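Local atomic coordinates of alpha,alpha-trehalose-phosphate synthase (UDP-forming) (Burkholderia xenovorans, PDB entry 5V0T), a protein that belongs to glycosyltransferase family 20, a group with the two-domain GT-B fold, and holds uridine-5'-diphosphate and 6-O-phosphono-alpha-D-glucopyranose together in this structure. Residues A[80-85]-A[315-320]; A[149-154]-A[188-193]; A[178-183]-A[226-231]; A[354-359]-A[382-387]. All blocks are in the same frame, centred on the assembly; numbering follows the deposited sequence.

Contacts 2 and 3 are neighbours in the N-terminal half of the GT-B fold, their centres about 12 Å apart. Helix 179-186 of contact 3 leads to strand 191-194 of contact 2, which pairs with strand 230-236; this forms the hairpin of contact 3 with strand 223-227. Their segments alternate in sequence, and both fall between the two segments of contact 1. Contact 1 ties helix 79-98 of this half to residues 315-320 of the half with the six-stranded parallel sheet. Contact 4 follows, within that second half, about 28 Å from contact 1 between centres. Contact 1 holds Arg315 of the 6-O-phosphono-alpha-D-glucopyranose pocket, contact 4 residues of the uridine-5'-diphosphate pocket; contacts 2 and 3 are peripheral packing.

Contact 1: A[80-85]-A[315-320]; sequences RDYDQY and RADMHA. With G6P (6-O-phosphono-alpha-D-glucopyranose), chain J; FMT (formic acid), chain P.
The phenol oxygen of Tyr82 is held twice: OH donates to Asp317 OD2 at 2.6 Å, meeting its syn lone pair, and accepts from a water 3.1 Å away. The same water donates to Asp317 OD1 at 2.5 Å, so tyrosine, water and carboxylate close a small ring. OD2 lies at the edge of the Tyr82 ring, near its plane, and the carboxylate is turned 54° against that ring. With CG opposite the backbone N (chi1 172°), Tyr82 sends its hydroxyl from helix 79-98 across to the loop before helix 319-339. In GT-B terms the bond bridges the two Rossmann-like halves of the protein, and Arg87 adds a second link by donating to Asp317 O. A type I turn from Arg315 to Met318, closed by Met318 N and Arg315 O at 3.2 Å, sets Asp317 near Arg315, a residue of the ligand pocket. From there the extended Arg315 reaches 6-O-phosphono-alpha-D-glucopyranose, NE donating to the phosphate atom O2P at 3.0 Å and NH2 to the bridging O6, also at 3.0 Å. Trp95 makes a cation-pi contact with this guanidinium, and Tyr321 OH bonds to its NH1.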
# COMPACT_ATOMS: atom_id res chain seq x y z
N ARG A 80 -14.36 18.84 11.21
CA ARG A 80 -13.17 19.27 11.94
C ARG A 80 -12.26 18.08 12.24
O ARG A 80 -11.03 18.21 12.18
CB ARG A 80 -13.59 19.98 13.22
CG ARG A 80 -12.42 20.40 14.08
CD ARG A 80 -12.86 20.75 15.51
NE ARG A 80 -11.72 21.25 16.28
CZ ARG A 80 -11.51 20.97 17.56
NH1 ARG A 80 -12.37 20.21 18.23
NH2 ARG A 80 -10.44 21.47 18.18
N ASP A 81 -12.84 16.93 12.58
CA ASP A 81 -12.03 15.74 12.82
C ASP A 81 -11.37 15.24 11.55
O ASP A 81 -10.19 14.85 11.55
CB ASP A 81 -12.91 14.65 13.45
CG ASP A 81 -13.40 15.04 14.82
OD1 ASP A 81 -12.81 15.97 15.41
OD2 ASP A 81 -14.37 14.43 15.31
N TYR A 82 -12.13 15.23 10.44
CA TYR A 82 -11.57 14.85 9.15
C TYR A 82 -10.40 15.76 8.77
O TYR A 82 -9.35 15.28 8.32
CB TYR A 82 -12.68 14.89 8.10
CG TYR A 82 -12.24 14.70 6.66
CD1 TYR A 82 -11.94 13.44 6.15
CD2 TYR A 82 -12.17 15.79 5.80
CE1 TYR A 82 -11.57 13.27 4.81
CE2 TYR A 82 -11.78 15.63 4.47
CZ TYR A 82 -11.48 14.37 3.99
OH TYR A 82 -11.10 14.23 2.66
N ASP A 83 -10.54 17.07 8.99
CA ASP A 83 -9.48 18.00 8.60
C ASP A 83 -8.24 17.84 9.46
O ASP A 83 -7.11 17.89 8.95
CB ASP A 83 -9.99 19.44 8.67
CG ASP A 83 -10.89 19.81 7.49
OD1 ASP A 83 -10.75 19.19 6.41
OD2 ASP A 83 -11.72 20.72 7.64
N GLN A 84 -8.40 17.62 10.77
CA GLN A 84 -7.24 17.62 11.66
C GLN A 84 -6.56 16.26 11.68
O GLN A 84 -5.33 16.17 11.63
CB GLN A 84 -7.64 18.02 13.08
CG GLN A 84 -8.11 19.45 13.21
CD GLN A 84 -8.69 19.78 14.59
OE1 GLN A 84 -8.63 18.98 15.52
NE2 GLN A 84 -9.25 20.97 14.70
N TYR A 85 -7.35 15.20 11.78
CA TYR A 85 -6.83 13.86 11.99
C TYR A 85 -6.40 13.20 10.68
O TYR A 85 -5.32 12.59 10.60
CB TYR A 85 -7.89 13.03 12.71
CG TYR A 85 -7.97 11.55 12.39
CD1 TYR A 85 -7.19 10.63 13.09
CD2 TYR A 85 -8.89 11.06 11.46
CE1 TYR A 85 -7.29 9.27 12.84
CE2 TYR A 85 -9.00 9.69 11.19
CZ TYR A 85 -8.19 8.81 11.90
OH TYR A 85 -8.26 7.46 11.69
N ARG A 315 -7.13 11.31 -2.36
CA ARG A 315 -6.91 12.43 -1.44
C ARG A 315 -6.94 13.78 -2.17
O ARG A 315 -6.10 14.66 -1.97
CB ARG A 315 -5.59 12.23 -0.68
CG ARG A 315 -5.59 10.93 0.15
CD ARG A 315 -4.19 10.48 0.65
NE ARG A 315 -4.22 9.08 1.07
CZ ARG A 315 -3.14 8.36 1.38
NH1 ARG A 315 -1.92 8.91 1.35
NH2 ARG A 315 -3.27 7.08 1.73
N ALA A 316 -7.94 13.94 -3.04
CA ALA A 316 -7.91 15.02 -4.02
C ALA A 316 -8.15 16.39 -3.42
O ALA A 316 -7.91 17.39 -4.11
CB ALA A 316 -8.93 14.76 -5.14
N ASP A 317 -8.62 16.48 -2.18
CA ASP A 317 -8.84 17.77 -1.54
C ASP A 317 -7.58 18.31 -0.87
O ASP A 317 -7.66 19.27 -0.09
CB ASP A 317 -10.01 17.70 -0.56
CG ASP A 317 -9.85 16.59 0.49
OD1 ASP A 317 -8.78 15.97 0.55
OD2 ASP A 317 -10.81 16.34 1.25
N MET A 318 -6.43 17.73 -1.18
CA MET A 318 -5.15 18.15 -0.62
C MET A 318 -4.30 18.78 -1.72
O MET A 318 -4.16 18.20 -2.80
CB MET A 318 -4.42 16.98 0.02
CG MET A 318 -5.08 16.54 1.32
SD MET A 318 -4.15 15.21 2.03
CE MET A 318 -2.81 16.12 2.80
N HIS A 319 -3.75 19.96 -1.43
CA HIS A 319 -2.95 20.69 -2.41
C HIS A 319 -1.80 19.84 -2.93
O HIS A 319 -1.50 19.88 -4.13
CB HIS A 319 -2.40 21.98 -1.79
CG HIS A 319 -3.43 23.05 -1.62
ND1 HIS A 319 -4.69 22.98 -2.17
CD2 HIS A 319 -3.38 24.23 -0.96
CE1 HIS A 319 -5.38 24.06 -1.86
NE2 HIS A 319 -4.61 24.84 -1.12
N ALA A 320 -1.13 19.10 -2.06
CA ALA A 320 0.01 18.30 -2.52
C ALA A 320 -0.41 17.25 -3.54
O ALA A 320 0.36 16.92 -4.45
CB ALA A 320 0.72 17.62 -1.34
C1 G6P J . -2.44 3.10 1.49
C2 G6P J . -2.53 3.20 3.00
C3 G6P J . -3.92 2.82 3.49
C4 G6P J . -4.96 3.69 2.77
C5 G6P J . -4.78 3.55 1.25
C6 G6P J . -5.84 4.37 0.51
O1 G6P J . -2.68 1.74 1.15
O2 G6P J . -1.52 2.36 3.59
O3 G6P J . -3.98 3.07 4.90
O4 G6P J . -6.29 3.26 3.12
O5 G6P J . -3.45 3.93 0.88
O6 G6P J . -5.79 5.74 0.94
P G6P J . -7.10 6.43 1.55
O1P G6P J . -8.05 6.64 0.40
O2P G6P J . -6.59 7.69 2.19
O3P G6P J . -7.64 5.43 2.55
C FMT P . -4.06 21.08 1.44
O1 FMT P . -4.96 21.50 0.72
O2 FMT P . -4.10 20.01 2.07
O HOH W 1 -8.22 13.71 1.55

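Contact 2: A[149-154]-A[188-193]; sequences ALRAAG and SFDLLG
Arg151 and Asp190 meet through one pair of atoms, a salt bridge in which Arg151 NH2 lies 2.9 Å from Asp190 OD2. The grip is one-sided: Asp190 OD1 stays 3.5 Å from Arg151 NH2. OD2 comes in at the edge of the guanidinium, near its plane, while the carboxylate itself is turned 46° away from that plane, and the two side chains cross at about a right angle. Ser188 gives a looser contact, its carbonyl O standing 4.1 Å from Arg151 NE. The arginine reaches this place by a bend at chi2 (-86°), which swings the guanidinium off the helix toward the loop ahead of strand 191-194. In the next shell, NH1 of Arg151 donates to the carbonyl oxygens of Val155 and Asn157, fixing the rotation of the guanidinium, while Asp190 OD2 also accepts from the backbone N of Ile159. Arg151 sits just where its helix stops: Gly154, at positive phi, is the C-prime residue of a Schellman motif, with Gly154 N bonded to Arg151 O at 3.0 Å and Val155 N to Leu150 O. The salt bridge thus links the end of helix 146-152 to the residue just before strand 191-194, beside the parallel strand 159-162; strand 230-236 flanks strand 191-194 as well, and Leu465 of helix 454-466 packs on Asp190.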
# COMPACT_ATOMS: atom_id res chain seq x y z
N ALA A 149 -4.94 4.71 23.82
CA ALA A 149 -6.30 5.15 24.14
C ALA A 149 -7.15 4.01 24.67
O ALA A 149 -7.94 4.20 25.61
CB ALA A 149 -6.95 5.77 22.91
N LEU A 150 -7.04 2.82 24.07
CA LEU A 150 -7.84 1.69 24.55
C LEU A 150 -7.48 1.35 25.99
O LEU A 150 -8.36 1.18 26.84
CB LEU A 150 -7.63 0.48 23.64
CG LEU A 150 -8.28 0.52 22.26
CD1 LEU A 150 -7.74 -0.62 21.39
CD2 LEU A 150 -9.79 0.40 22.41
N ARG A 151 -6.18 1.26 26.27
CA ARG A 151 -5.73 0.93 27.62
C ARG A 151 -6.21 1.95 28.63
O ARG A 151 -6.63 1.60 29.75
CB ARG A 151 -4.20 0.83 27.64
CG ARG A 151 -3.63 -0.28 26.77
CD ARG A 151 -3.59 -1.60 27.53
NE ARG A 151 -2.98 -2.70 26.77
CZ ARG A 151 -3.65 -3.75 26.31
NH1 ARG A 151 -4.95 -3.86 26.51
NH2 ARG A 151 -3.01 -4.70 25.63
N ALA A 152 -6.16 3.23 28.28
CA ALA A 152 -6.66 4.27 29.17
C ALA A 152 -8.15 4.11 29.42
O ALA A 152 -8.65 4.48 30.49
CB ALA A 152 -6.36 5.65 28.59
N ALA A 153 -8.89 3.52 28.47
CA ALA A 153 -10.32 3.27 28.61
C ALA A 153 -10.63 1.94 29.31
O ALA A 153 -11.80 1.53 29.35
CB ALA A 153 -11.00 3.30 27.24
N GLY A 154 -9.63 1.27 29.88
CA GLY A 154 -9.89 0.06 30.64
C GLY A 154 -9.77 -1.22 29.85
O GLY A 154 -9.98 -2.30 30.41
N SER A 188 2.61 0.95 23.52
CA SER A 188 1.47 0.40 24.25
C SER A 188 0.86 -0.82 23.57
O SER A 188 0.02 -1.48 24.18
CB SER A 188 0.36 1.44 24.43
OG SER A 188 0.71 2.40 25.41
N PHE A 189 1.22 -1.11 22.33
CA PHE A 189 0.73 -2.32 21.70
C PHE A 189 1.43 -3.54 22.29
O PHE A 189 2.55 -3.45 22.80
CB PHE A 189 0.96 -2.25 20.19
CG PHE A 189 -0.02 -1.34 19.46
CD1 PHE A 189 -1.29 -1.82 19.12
CD2 PHE A 189 0.31 -0.05 19.12
CE1 PHE A 189 -2.20 -1.01 18.46
CE2 PHE A 189 -0.60 0.77 18.46
CZ PHE A 189 -1.87 0.27 18.13
N ASP A 190 0.74 -4.69 22.26
CA ASP A 190 1.40 -5.93 22.66
C ASP A 190 2.39 -6.41 21.60
O ASP A 190 3.43 -6.97 21.94
CB ASP A 190 0.36 -7.01 22.93
CG ASP A 190 -0.51 -6.67 24.12
OD1 ASP A 190 0.06 -6.38 25.18
OD2 ASP A 190 -1.74 -6.65 23.98
N LEU A 191 2.08 -6.18 20.33
CA LEU A 191 2.88 -6.66 19.21
C LEU A 191 2.85 -5.62 18.10
O LEU A 191 1.77 -5.13 17.75
CB LEU A 191 2.36 -8.00 18.69
CG LEU A 191 3.00 -8.51 17.40
CD1 LEU A 191 4.47 -8.81 17.64
CD2 LEU A 191 2.25 -9.76 16.86
N LEU A 192 4.02 -5.28 17.56
CA LEU A 192 4.13 -4.39 16.41
C LEU A 192 4.57 -5.20 15.20
O LEU A 192 5.51 -6.00 15.30
CB LEU A 192 5.15 -3.27 16.67
CG LEU A 192 4.83 -2.31 17.81
CD1 LEU A 192 5.93 -1.25 17.91
CD2 LEU A 192 3.48 -1.65 17.56
N GLY A 193 3.89 -5.00 14.08
CA GLY A 193 4.22 -5.66 12.84
C GLY A 193 4.56 -4.62 11.78
O GLY A 193 3.85 -3.63 11.63

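Contact 3: A[178-183]-A[226-231]; sequences PHRELV and HAFGRT
The CA atoms nearest each other across the contact are those of Val183 and Phe228, 9.2 Å apart, so side chains have to span the gap. On one side is the first turn of helix 179-186, with Pro178 at the N-cap and Pro178 O accepting from Leu182 N. On the other a type I' turn runs from Ala227 to Arg230, closed by Arg230 N to Ala227 O at 2.8 Å and by Ala227 N to Arg230 O at 3.1 Å. Its inner residues, Phe228 and Gly229, both take positive phi, 56° for Phe228, and the turn presents the Phe228 ring to the helix. That ring enters edge first. Phe228 CE1 stands over the centre of the Arg180 guanidinium, 3.6 Å from Arg180 CZ, with the two planes 70° apart. The arginine chain, extended from CG to NE, crosses the ring at a slant, Arg180 CG lying 3.9 Å from Phe228 CE1. Arg180 has a second conformer, so these contacts of its side chain are doubtful. At another point of the rim, Phe228 CE2 meets Val183 CG1 at 4.0 Å, an apolar touch in which the side chains cross at about a right angle. Between these two, Phe228 CZ lies 4.0 Å from the carbonyl O of Arg180. Tyr206 of helix 197-209 packs on both Arg180 and Val183, and Phe228 also rests on Ala211. The arrangement is that of a tight two-residue beta hairpin, for which a type I' turn is a classic closure, packed by its tip against a helix at the periphery of the N-terminal domain.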
# COMPACT_ATOMS: atom_id res chain seq x y z
N PRO A 178 6.50 15.54 16.83
CA PRO A 178 6.13 14.64 17.95
C PRO A 178 6.57 13.19 17.78
O PRO A 178 5.87 12.28 18.23
CB PRO A 178 4.60 14.75 17.98
CG PRO A 178 4.23 14.99 16.56
CD PRO A 178 5.33 15.82 15.97
N HIS A 179 7.74 12.95 17.17
CA HIS A 179 8.21 11.58 16.95
C HIS A 179 8.25 10.77 18.25
O HIS A 179 7.90 9.58 18.26
CB HIS A 179 9.59 11.59 16.28
CG HIS A 179 10.63 12.40 17.00
ND1 HIS A 179 11.37 11.90 18.05
CD2 HIS A 179 11.04 13.68 16.83
CE1 HIS A 179 12.19 12.84 18.50
NE2 HIS A 179 12.00 13.93 17.77
N ARG A 180 8.67 11.39 19.36
CA ARG A 180 8.81 10.64 20.60
C ARG A 180 7.46 10.20 21.15
O ARG A 180 7.32 9.07 21.64
CB ARG A 180 9.57 11.47 21.64
CG ARG A 180 9.75 10.76 22.99
CD ARG A 180 10.59 11.59 23.95
NE ARG A 180 10.74 10.94 25.25
CZ ARG A 180 11.75 10.14 25.58
NH1 ARG A 180 11.79 9.60 26.79
NH2 ARG A 180 12.71 9.87 24.71
N GLU A 181 6.45 11.08 21.08
CA GLU A 181 5.11 10.71 21.54
C GLU A 181 4.52 9.61 20.66
O GLU A 181 3.82 8.72 21.16
CB GLU A 181 4.20 11.94 21.54
CG GLU A 181 4.50 12.98 22.61
CD GLU A 181 5.81 13.76 22.38
OE1 GLU A 181 6.30 13.85 21.23
OE2 GLU A 181 6.36 14.26 23.38
N LEU A 182 4.79 9.65 19.36
CA LEU A 182 4.31 8.61 18.46
C LEU A 182 4.94 7.26 18.80
O LEU A 182 4.24 6.25 18.90
CB LEU A 182 4.62 8.98 17.00
CG LEU A 182 3.76 10.09 16.39
CD1 LEU A 182 4.36 10.55 15.06
CD2 LEU A 182 2.35 9.57 16.19
N VAL A 183 6.26 7.23 18.98
CA VAL A 183 6.90 5.94 19.23
C VAL A 183 6.53 5.42 20.61
O VAL A 183 6.34 4.21 20.80
CB VAL A 183 8.43 6.04 19.05
CG1 VAL A 183 9.08 4.71 19.42
CG2 VAL A 183 8.77 6.41 17.59
N HIS A 226 12.20 -3.10 24.85
CA HIS A 226 12.09 -2.44 26.14
C HIS A 226 12.31 -0.95 25.91
O HIS A 226 13.40 -0.55 25.49
CB HIS A 226 13.11 -2.97 27.14
CG HIS A 226 12.91 -4.41 27.52
ND1 HIS A 226 12.19 -4.79 28.63
CD2 HIS A 226 13.37 -5.55 26.95
CE1 HIS A 226 12.20 -6.11 28.72
NE2 HIS A 226 12.91 -6.59 27.71
N ALA A 227 11.28 -0.15 26.18
CA ALA A 227 11.38 1.29 25.98
C ALA A 227 10.23 1.98 26.68
O ALA A 227 9.13 1.42 26.78
CB ALA A 227 11.40 1.66 24.48
N PHE A 228 10.49 3.19 27.17
CA PHE A 228 9.48 4.01 27.84
C PHE A 228 8.83 3.27 29.00
O PHE A 228 7.64 3.43 29.27
CB PHE A 228 8.40 4.47 26.85
CG PHE A 228 8.93 5.21 25.66
CD1 PHE A 228 9.30 6.54 25.76
CD2 PHE A 228 9.03 4.58 24.43
CE1 PHE A 228 9.78 7.23 24.66
CE2 PHE A 228 9.50 5.25 23.32
CZ PHE A 228 9.88 6.58 23.44
N GLY A 229 9.62 2.44 29.69
CA GLY A 229 9.09 1.63 30.77
C GLY A 229 8.24 0.45 30.36
O GLY A 229 7.77 -0.29 31.23
N ARG A 230 8.03 0.23 29.07
CA ARG A 230 7.14 -0.82 28.61
C ARG A 230 7.94 -1.95 27.98
O ARG A 230 9.09 -1.79 27.57
CB ARG A 230 6.11 -0.25 27.62
CG ARG A 230 5.38 0.96 28.19
CD ARG A 230 4.11 1.31 27.45
NE ARG A 230 2.94 0.87 28.20
CZ ARG A 230 2.41 -0.35 28.11
NH1 ARG A 230 2.95 -1.25 27.30
NH2 ARG A 230 1.35 -0.67 28.84
N THR A 231 7.31 -3.13 27.92
CA THR A 231 7.87 -4.31 27.27
C THR A 231 6.88 -4.79 26.22
O THR A 231 5.69 -4.94 26.51
CB THR A 231 8.14 -5.43 28.28
OG1 THR A 231 9.09 -4.98 29.26
CG2 THR A 231 8.70 -6.65 27.58

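Contact 4: A[354-359]-A[382-387]; sequences YERSVL and AKEYVS. With UDP (uridine-5'-diphosphate), chain I; OXD (oxalic acid), chain O.
Arg356 reaches toward Glu384 along the rim of the bound uridine-5'-diphosphate. Its CB is 3.8 Å from the base oxygen O2 of the nucleotide, and CG, swung opposite the backbone N (chi1 -167°), is 3.6 Å from the ribose O2'. CD continues along the ribose and brings Arg356 NE to Glu384 OE1, where it donates at 3.0 Å with an N-H...O angle of 160°. At the tip, Arg356 NH2 donates to Glu384 OE1, longer at 3.3 Å and less straight. The side-on grip of this salt bridge therefore falls on a single atom; OE1 lies close to the guanidinium plane, whereas both nitrogens come from one face of the carboxylate, NE 63° out of its plane. Glu384 stands on helix 380-388 and clasps the ribose diol, OE1 taking O3' and OE2 taking O2', each at 2.6 Å. A glutamate from this helix on the ribose hydroxyls is a familiar feature of nucleotide binding in the C-terminal domain of GT-B proteins, and Arg356, itself lining the pocket, braces it here. The backbone N atoms of Leu380 and Val381, at the start of the same helix, also bond the nucleotide. Tyr354 reads the uracil edge with its main chain, N donating to O4 at 2.8 Å and O accepting from N3 at 2.9 Å, while CD1 of Leu359 packs against the base. Oxalic acid lies over one face of the Tyr354 ring.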
# COMPACT_ATOMS: atom_id res chain seq x y z
N TYR A 354 -10.69 1.56 -11.44
CA TYR A 354 -11.22 0.39 -12.13
C TYR A 354 -11.49 -0.72 -11.13
O TYR A 354 -10.87 -0.80 -10.07
CB TYR A 354 -10.25 -0.11 -13.21
CG TYR A 354 -10.26 0.72 -14.46
CD1 TYR A 354 -9.67 1.98 -14.49
CD2 TYR A 354 -10.89 0.25 -15.61
CE1 TYR A 354 -9.68 2.75 -15.63
CE2 TYR A 354 -10.91 1.01 -16.76
CZ TYR A 354 -10.30 2.25 -16.77
OH TYR A 354 -10.32 3.01 -17.92
N GLU A 355 -12.40 -1.61 -11.50
CA GLU A 355 -12.61 -2.82 -10.73
C GLU A 355 -11.34 -3.65 -10.72
O GLU A 355 -10.63 -3.76 -11.72
CB GLU A 355 -13.78 -3.62 -11.30
CG GLU A 355 -15.14 -2.96 -11.08
CD GLU A 355 -15.63 -3.07 -9.63
OE1 GLU A 355 -16.62 -2.38 -9.29
OE2 GLU A 355 -15.04 -3.84 -8.84
N ARG A 356 -11.06 -4.25 -9.56
CA ARG A 356 -9.86 -5.06 -9.42
C ARG A 356 -9.90 -6.25 -10.37
O ARG A 356 -8.87 -6.66 -10.90
CB ARG A 356 -9.74 -5.51 -7.96
CG ARG A 356 -8.40 -6.09 -7.60
CD ARG A 356 -8.26 -6.16 -6.10
NE ARG A 356 -7.16 -7.04 -5.73
CZ ARG A 356 -7.33 -8.26 -5.24
NH1 ARG A 356 -8.54 -8.74 -5.06
NH2 ARG A 356 -6.27 -8.99 -4.94
N SER A 357 -11.10 -6.80 -10.61
CA SER A 357 -11.24 -7.91 -11.55
C SER A 357 -10.89 -7.49 -12.97
O SER A 357 -10.37 -8.30 -13.75
CB SER A 357 -12.67 -8.44 -11.49
OG SER A 357 -13.56 -7.43 -11.93
N VAL A 358 -11.20 -6.25 -13.36
CA VAL A 358 -10.81 -5.78 -14.69
C VAL A 358 -9.29 -5.57 -14.75
O VAL A 358 -8.64 -5.92 -15.75
CB VAL A 358 -11.58 -4.49 -15.05
CG1 VAL A 358 -11.05 -3.86 -16.35
CG2 VAL A 358 -13.08 -4.78 -15.16
N LEU A 359 -8.70 -5.01 -13.69
CA LEU A 359 -7.25 -4.79 -13.69
C LEU A 359 -6.50 -6.11 -13.82
O LEU A 359 -5.48 -6.19 -14.52
CB LEU A 359 -6.82 -4.07 -12.41
CG LEU A 359 -7.30 -2.63 -12.20
CD1 LEU A 359 -6.83 -2.12 -10.85
CD2 LEU A 359 -6.84 -1.71 -13.33
N ALA A 382 2.25 -4.94 -7.68
CA ALA A 382 3.35 -5.77 -8.18
C ALA A 382 3.03 -7.25 -8.03
O ALA A 382 3.29 -8.05 -8.95
CB ALA A 382 4.65 -5.42 -7.45
N LYS A 383 2.49 -7.65 -6.87
CA LYS A 383 2.18 -9.05 -6.63
C LYS A 383 1.00 -9.50 -7.49
O LYS A 383 0.99 -10.63 -7.99
CB LYS A 383 1.91 -9.30 -5.15
CG LYS A 383 3.15 -9.01 -4.28
CD LYS A 383 2.97 -9.47 -2.84
CE LYS A 383 4.28 -9.34 -2.06
NZ LYS A 383 4.13 -9.88 -0.68
N GLU A 384 0.02 -8.62 -7.67
CA GLU A 384 -1.12 -8.90 -8.53
C GLU A 384 -0.71 -9.02 -10.00
O GLU A 384 -1.22 -9.90 -10.71
CB GLU A 384 -2.18 -7.81 -8.36
CG GLU A 384 -2.83 -7.81 -6.96
CD GLU A 384 -3.69 -6.56 -6.69
OE1 GLU A 384 -4.26 -6.47 -5.59
OE2 GLU A 384 -3.78 -5.68 -7.56
N TYR A 385 0.17 -8.14 -10.48
CA TYR A 385 0.63 -8.24 -11.86
C TYR A 385 1.26 -9.60 -12.13
O TYR A 385 0.92 -10.28 -13.11
CB TYR A 385 1.62 -7.11 -12.22
CG TYR A 385 2.23 -7.34 -13.58
CD1 TYR A 385 1.55 -6.97 -14.73
CD2 TYR A 385 3.46 -8.00 -13.72
CE1 TYR A 385 2.08 -7.23 -16.01
CE2 TYR A 385 3.99 -8.27 -14.99
CZ TYR A 385 3.30 -7.88 -16.12
OH TYR A 385 3.82 -8.13 -17.37
N VAL A 386 2.16 -10.03 -11.26
CA VAL A 386 2.80 -11.33 -11.46
C VAL A 386 1.77 -12.45 -11.41
O VAL A 386 1.79 -13.36 -12.25
CB VAL A 386 3.91 -11.54 -10.42
CG1 VAL A 386 4.39 -12.98 -10.45
CG2 VAL A 386 5.07 -10.56 -10.66
N SER A 387 0.86 -12.39 -10.43
CA SER A 387 -0.14 -13.44 -10.25
C SER A 387 -1.07 -13.57 -11.45
O SER A 387 -1.57 -14.66 -11.72
CB SER A 387 -0.97 -13.15 -8.99
OG SER A 387 -0.18 -13.22 -7.81
N1 UDP I . -6.79 -0.95 -7.13
C2 UDP I . -8.11 -1.10 -7.50
N3 UDP I . -8.56 -0.22 -8.45
C4 UDP I . -7.83 0.78 -9.06
C5 UDP I . -6.46 0.87 -8.62
C6 UDP I . -5.99 0.02 -7.70
O2 UDP I . -8.84 -1.95 -7.02
O4 UDP I . -8.37 1.49 -9.90
C1' UDP I . -6.26 -1.88 -6.12
C2' UDP I . -5.10 -2.74 -6.63
O2' UDP I . -5.61 -3.88 -7.30
C3' UDP I . -4.39 -3.07 -5.32
C4' UDP I . -4.59 -1.80 -4.50
O4' UDP I . -5.73 -1.12 -5.06
O3' UDP I . -4.99 -4.17 -4.64
C5' UDP I . -3.41 -0.86 -4.47
O5' UDP I . -2.50 -1.34 -3.45
PA UDP I . -0.95 -1.03 -3.52
O1A UDP I . -0.40 -1.29 -4.91
O2A UDP I . -0.32 -1.79 -2.42
O3A UDP I . -0.82 0.52 -3.28
PB UDP I . -1.55 1.58 -2.35
O1B UDP I . -1.91 0.78 -1.09
O2B UDP I . -0.42 2.57 -2.01
O3B UDP I . -2.72 2.20 -3.02
C1 OXD O . -13.93 4.34 -16.79
C2 OXD O . -14.27 3.10 -16.09
O3 OXD O . -14.82 4.99 -17.38
O4 OXD O . -15.20 2.39 -16.54
O5 OXD O . -12.74 4.70 -16.80
O6 OXD O . -13.62 2.78 -15.07